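Local structure of protein A6 homolog (Fowlpox virus, 6BR8) at residues T8-Q13 and I49-A54; I37-N42 and V114-K119. The protein binds phospholipids through its mainly helical C-terminal part and probably plays an essential role in the transition from immature to mature virion. All coordinates share one frame; numbering follows the deposited sequence.

Contact 1: residues T8-Q13 and I49-A54; sequences TNEIVQ and INKVLA
Glu10 of helix 5-26 and Lys51 of helix 42-54 lie far apart, with CA atoms 11.0 Å from each other and both CB atoms directed at the opposite backbone. In this helical lipid-binding part of the A6 protein, the two helices meet here through a single pair of long, partly exposed side chains. They pass each other in opposite directions. Glu10 runs out straight, with CG anti to the backbone N (chi1 -173°), and carries its carboxylate rather less than half way across; Lys51 reaches a similar distance from the other side. Lys51 leaves its helix in the same fashion but turns at its third torsion (chi3 50°). That bend brings the aliphatic end alongside the carboxylate: Glu10 OE2 lies 3.6 Å from Lys51 CE, about as near as the ammonium nitrogen. The salt bridge from Glu10 OE2 to Lys51 NZ is accordingly long, at 3.7 Å, and is better regarded as a loose electrostatic attraction than as a directed bond. Lys51 NZ has its stronger partner in Asp14, one turn further along helix 5-26, so the lysine probably balances two acidic groups on that helix. Beneath this polar surface the helices are joined indirectly: Ile11 and Val52 both pack on Tyr58 of helix 58-66. Val52 also touches a bound phosphatidylethanolamine, as does Ile49 with another, whereas the side chain of Lys51 stays about 8 Å from the nearest such lipid. The second carboxylate oxygen, Glu10 OE1, reaches the lysine only at the methylene Lys51 CD, 4.1 Å away.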
# COMPACT_ATOMS: atom_id res chain seq x y z
N THR A 8 13.27 -10.90 -7.38
CA THR A 8 13.45 -9.76 -6.49
C THR A 8 14.16 -8.60 -7.18
O THR A 8 14.02 -7.46 -6.74
CB THR A 8 14.21 -10.19 -5.22
OG1 THR A 8 15.43 -10.86 -5.59
CG2 THR A 8 13.35 -11.12 -4.38
N ASN A 9 14.89 -8.86 -8.27
CA ASN A 9 15.30 -7.77 -9.16
C ASN A 9 14.11 -7.21 -9.92
O ASN A 9 14.03 -5.99 -10.14
CB ASN A 9 16.38 -8.25 -10.14
CG ASN A 9 17.71 -8.50 -9.47
OD1 ASN A 9 18.00 -7.96 -8.40
ND2 ASN A 9 18.55 -9.33 -10.09
N GLU A 10 13.17 -8.06 -10.32
CA GLU A 10 11.97 -7.57 -10.99
C GLU A 10 11.24 -6.54 -10.13
O GLU A 10 10.78 -5.51 -10.63
CB GLU A 10 11.03 -8.74 -11.32
CG GLU A 10 9.82 -8.37 -12.17
CD GLU A 10 8.65 -9.32 -11.96
OE1 GLU A 10 8.66 -10.43 -12.55
OE2 GLU A 10 7.72 -8.97 -11.20
N ILE A 11 11.16 -6.79 -8.83
CA ILE A 11 10.38 -5.93 -7.95
C ILE A 11 11.07 -4.58 -7.75
O ILE A 11 10.42 -3.53 -7.77
CB ILE A 11 10.12 -6.64 -6.61
CG1 ILE A 11 9.28 -7.90 -6.87
CG2 ILE A 11 9.40 -5.72 -5.64
CD1 ILE A 11 8.95 -8.67 -5.63
N VAL A 12 12.39 -4.58 -7.56
CA VAL A 12 13.06 -3.29 -7.46
C VAL A 12 12.96 -2.53 -8.77
O VAL A 12 12.79 -1.31 -8.76
CB VAL A 12 14.53 -3.41 -6.99
CG1 VAL A 12 14.65 -4.28 -5.74
CG2 VAL A 12 15.42 -3.90 -8.09
N GLN A 13 13.04 -3.23 -9.91
CA GLN A 13 12.88 -2.55 -11.19
C GLN A 13 11.48 -1.96 -11.33
O GLN A 13 11.34 -0.84 -11.83
CB GLN A 13 13.18 -3.50 -12.35
CG GLN A 13 14.57 -4.11 -12.38
CD GLN A 13 15.72 -3.10 -12.48
OE1 GLN A 13 15.54 -1.88 -12.33
NE2 GLN A 13 16.92 -3.62 -12.74
N ILE A 49 -0.18 -4.64 -12.64
CA ILE A 49 -1.32 -5.15 -11.88
C ILE A 49 -1.63 -6.60 -12.25
O ILE A 49 -1.69 -7.48 -11.39
CB ILE A 49 -2.55 -4.26 -12.09
CG1 ILE A 49 -2.27 -2.87 -11.53
CG2 ILE A 49 -3.78 -4.91 -11.47
CD1 ILE A 49 -3.03 -1.75 -12.22
N ASN A 50 -1.83 -6.86 -13.56
CA ASN A 50 -2.10 -8.23 -14.00
C ASN A 50 -0.99 -9.19 -13.59
O ASN A 50 -1.25 -10.36 -13.29
CB ASN A 50 -2.27 -8.31 -15.52
CG ASN A 50 -3.65 -7.89 -15.99
OD1 ASN A 50 -4.66 -8.09 -15.30
ND2 ASN A 50 -3.71 -7.32 -17.20
N LYS A 51 0.26 -8.73 -13.66
CA LYS A 51 1.40 -9.59 -13.35
C LYS A 51 1.49 -9.82 -11.84
O LYS A 51 1.80 -10.93 -11.39
CB LYS A 51 2.70 -8.96 -13.87
CG LYS A 51 3.98 -9.71 -13.61
CD LYS A 51 5.19 -8.79 -13.86
CE LYS A 51 5.02 -7.45 -13.11
NZ LYS A 51 6.12 -6.48 -13.38
N VAL A 52 1.23 -8.79 -11.05
CA VAL A 52 1.21 -8.98 -9.60
C VAL A 52 0.09 -9.94 -9.19
O VAL A 52 0.32 -10.89 -8.43
CB VAL A 52 1.06 -7.62 -8.90
CG1 VAL A 52 0.74 -7.83 -7.45
CG2 VAL A 52 2.35 -6.83 -9.03
N LEU A 53 -1.11 -9.77 -9.76
CA LEU A 53 -2.27 -10.51 -9.28
C LEU A 53 -2.20 -11.99 -9.63
O LEU A 53 -2.77 -12.82 -8.90
CB LEU A 53 -3.56 -9.89 -9.82
CG LEU A 53 -4.19 -8.89 -8.83
CD1 LEU A 53 -3.20 -7.85 -8.38
CD2 LEU A 53 -5.43 -8.23 -9.43
N ALA A 54 -1.51 -12.34 -10.71
CA ALA A 54 -1.37 -13.73 -11.12
C ALA A 54 -0.16 -14.41 -10.47
O ALA A 54 -0.01 -15.63 -10.63
CB ALA A 54 -1.26 -13.80 -12.64

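Contact 2: residues I37-N42 and V114-K119; sequences ILMENN and VSFFKK. With 6OU ([(2~{R})-1-[2-azanylethoxy(oxidanyl)phosphoryl]oxy-3-hexadecanoyloxy-propan-2-yl] (~{Z})-octadec-9-enoate), chain G.
Part of the wall of a phosphatidylethanolamine pocket is built here from Leu38 on helix 31-40 and from Phe116 and Phe117 on helix 112-120. Leu38 CB sits over one face of the Phe116 ring, 3.4 Å from the centroid and 18° off the normal, a CH-pi contact. The fit is tight: Leu38 CB comes within 3.2 Å of Phe116 CE1. With chi1 at -174°, the Phe116 ring points away from its own backbone N and across to helix 31-40. Met39, modelled as selenomethionine, curls round with bends at its second and third torsions and lays SE at the ring edge, 3.9 Å from Phe116 CE1, in a Met-aromatic contact. The pocket belongs to a mostly helical fold, and Ile45 of helix 42-54 also touches both Leu38 and Phe116. On the ring edge away from the selenium, C39 of the lipid's unsaturated (octadecenoyl) chain sits near the ring plane, 3.5 Å from Phe116 CD2. Phe117 meets the same chain through Phe117 CB, 3.7 Å from lipid C37, while also packing on Val138 and Phe141 of helix 134-154. The palmitoyl chain takes a separate path past the leucine, bringing lipid C08 to 3.8 Å from Leu38 CD2.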
# COMPACT_ATOMS: atom_id res chain seq x y z
N ILE A 37 0.45 11.66 -18.27
CA ILE A 37 1.52 10.84 -17.69
C ILE A 37 1.04 9.43 -17.39
O ILE A 37 1.76 8.45 -17.64
CB ILE A 37 2.06 11.53 -16.43
CG1 ILE A 37 2.77 12.83 -16.83
CG2 ILE A 37 3.02 10.62 -15.68
CD1 ILE A 37 3.37 13.61 -15.68
N LEU A 38 -0.18 9.28 -16.89
CA LEU A 38 -0.70 7.95 -16.64
C LEU A 38 -0.95 7.19 -17.94
O LEU A 38 -0.59 6.02 -18.07
CB LEU A 38 -1.95 8.05 -15.76
CG LEU A 38 -1.66 8.41 -14.30
CD1 LEU A 38 -2.86 9.07 -13.66
CD2 LEU A 38 -1.22 7.16 -13.55
N MSE A 39 -1.56 7.84 -18.93
CA MSE A 39 -1.81 7.21 -20.24
C MSE A 39 -0.54 6.82 -20.99
O MSE A 39 -0.51 5.81 -21.69
CB MSE A 39 -2.63 8.09 -21.18
CG MSE A 39 -4.04 8.42 -20.75
SE MSE A 39 -5.24 6.86 -20.85
CE MSE A 39 -4.87 6.17 -22.67
N GLU A 40 0.52 7.63 -20.88
CA GLU A 40 1.74 7.25 -21.59
C GLU A 40 2.37 6.01 -20.96
O GLU A 40 3.12 5.30 -21.63
N ASN A 41 2.01 5.71 -19.71
CA ASN A 41 2.41 4.48 -19.03
C ASN A 41 1.27 3.46 -18.98
O ASN A 41 1.29 2.56 -18.14
CB ASN A 41 2.91 4.79 -17.62
CG ASN A 41 4.11 5.71 -17.64
OD1 ASN A 41 5.25 5.26 -17.64
ND2 ASN A 41 3.85 7.01 -17.67
N ASN A 42 0.31 3.58 -19.90
CA ASN A 42 -0.94 2.83 -19.82
C ASN A 42 -0.70 1.32 -19.79
O ASN A 42 -1.23 0.61 -18.93
CB ASN A 42 -1.83 3.24 -21.00
CG ASN A 42 -3.01 2.32 -21.21
OD1 ASN A 42 -3.87 2.20 -20.35
ND2 ASN A 42 -3.09 1.71 -22.39
N VAL A 114 -10.13 9.46 -12.02
CA VAL A 114 -11.24 8.52 -12.03
C VAL A 114 -11.51 8.04 -13.45
O VAL A 114 -11.72 6.84 -13.68
CB VAL A 114 -12.48 9.18 -11.41
CG1 VAL A 114 -13.74 8.44 -11.78
CG2 VAL A 114 -12.30 9.27 -9.91
N SER A 115 -11.44 8.94 -14.43
CA SER A 115 -11.63 8.50 -15.81
C SER A 115 -10.47 7.61 -16.26
O SER A 115 -10.66 6.65 -17.00
CB SER A 115 -11.79 9.69 -16.77
N PHE A 116 -9.25 7.95 -15.83
CA PHE A 116 -8.12 7.02 -16.00
C PHE A 116 -8.45 5.67 -15.38
O PHE A 116 -8.39 4.65 -16.07
CB PHE A 116 -6.81 7.58 -15.39
CG PHE A 116 -5.61 6.76 -15.66
CD1 PHE A 116 -5.09 6.78 -16.92
CD2 PHE A 116 -5.15 5.80 -14.76
CE1 PHE A 116 -3.97 6.00 -17.24
CE2 PHE A 116 -4.00 5.04 -15.07
CZ PHE A 116 -3.44 5.15 -16.31
N PHE A 117 -8.92 5.66 -14.13
CA PHE A 117 -9.12 4.38 -13.45
C PHE A 117 -10.09 3.50 -14.23
O PHE A 117 -9.90 2.28 -14.33
CB PHE A 117 -9.58 4.61 -12.01
CG PHE A 117 -9.58 3.33 -11.17
CD1 PHE A 117 -8.55 2.43 -11.32
CD2 PHE A 117 -10.61 3.00 -10.28
N LYS A 118 -11.08 4.11 -14.89
CA LYS A 118 -12.07 3.25 -15.53
C LYS A 118 -11.61 2.70 -16.87
O LYS A 118 -12.21 1.74 -17.35
CB LYS A 118 -13.41 3.96 -15.73
CG LYS A 118 -13.84 4.86 -14.61
N LYS A 119 -10.54 3.27 -17.43
CA LYS A 119 -10.01 2.80 -18.71
C LYS A 119 -9.16 1.54 -18.56
O LYS A 119 -9.10 0.72 -19.48
CB LYS A 119 -9.19 3.91 -19.38
C01 6OU G . 1.03 -1.17 -10.22
C02 6OU G . 0.54 0.27 -10.06
C03 6OU G . 1.23 1.24 -11.02
C04 6OU G . 0.61 2.63 -10.99
C05 6OU G . 1.56 3.67 -10.40
C06 6OU G . 1.14 5.10 -10.71
C07 6OU G . 0.43 5.76 -9.53
C08 6OU G . -0.12 7.14 -9.89
C09 6OU G . -0.68 7.90 -8.70
C10 6OU G . -1.99 8.60 -9.08
C11 6OU G . -2.22 9.94 -8.39
C12 6OU G . -0.98 10.59 -7.78
C13 6OU G . -1.29 11.97 -7.20
C14 6OU G . -2.57 12.56 -7.78
C15 6OU G . -3.52 13.13 -6.72
C16 6OU G . -4.41 12.08 -6.04
O17 6OU G . -4.33 10.92 -6.32
O18 6OU G . -5.33 12.48 -5.07
C19 6OU G . -6.52 11.77 -5.11
C20 6OU G . -7.43 12.50 -6.10
C21 6OU G . -8.54 13.21 -5.33
O22 6OU G . -7.88 14.11 -4.49
P23 6OU G . -8.16 15.73 -4.68
O24 6OU G . -8.03 16.40 -3.33
O25 6OU G . -9.56 15.91 -5.21
O26 6OU G . -7.09 16.42 -5.73
C27 6OU G . -5.90 15.78 -6.11
C28 6OU G . -4.96 16.84 -6.70
N29 6OU G . -3.71 16.25 -7.11
O30 6OU G . -7.94 11.64 -7.11
C31 6OU G . -8.53 10.42 -6.76
O32 6OU G . -9.66 10.38 -6.41
C33 6OU G . -7.75 9.10 -6.87
C34 6OU G . -8.21 8.26 -8.05
C35 6OU G . -7.27 7.10 -8.37
C36 6OU G . -7.13 6.90 -9.87
C37 6OU G . -6.47 5.56 -10.21
C38 6OU G . -5.05 5.72 -10.75
C39 6OU G . -4.64 4.47 -11.53
C40 6OU G . -3.95 3.42 -10.66
C41 6OU G . -4.52 2.24 -10.75

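Contact 1 and contact 2 lie with centres 19 Å apart and nearest atoms about 7 Å apart, so they do not touch. Their segments alternate along the chain, in the order 8-13, 37-42, 49-54, 114-119. The first three lie on the consecutive helices 5-26, 31-40 and 42-54, while helix 112-120 comes much later. Both belong to one mostly helical fold: contact 1 is a polar link at its surface, contact 2 part of the buried wall lining a lipid pocket. Helix 42-54 connects them, presenting Ile45 to contact 2 and carrying Ile49, Val52 and Leu53 of the lipid pockets beside contact 1, whereas contact 2 itself touches both acyl chains of one lipid.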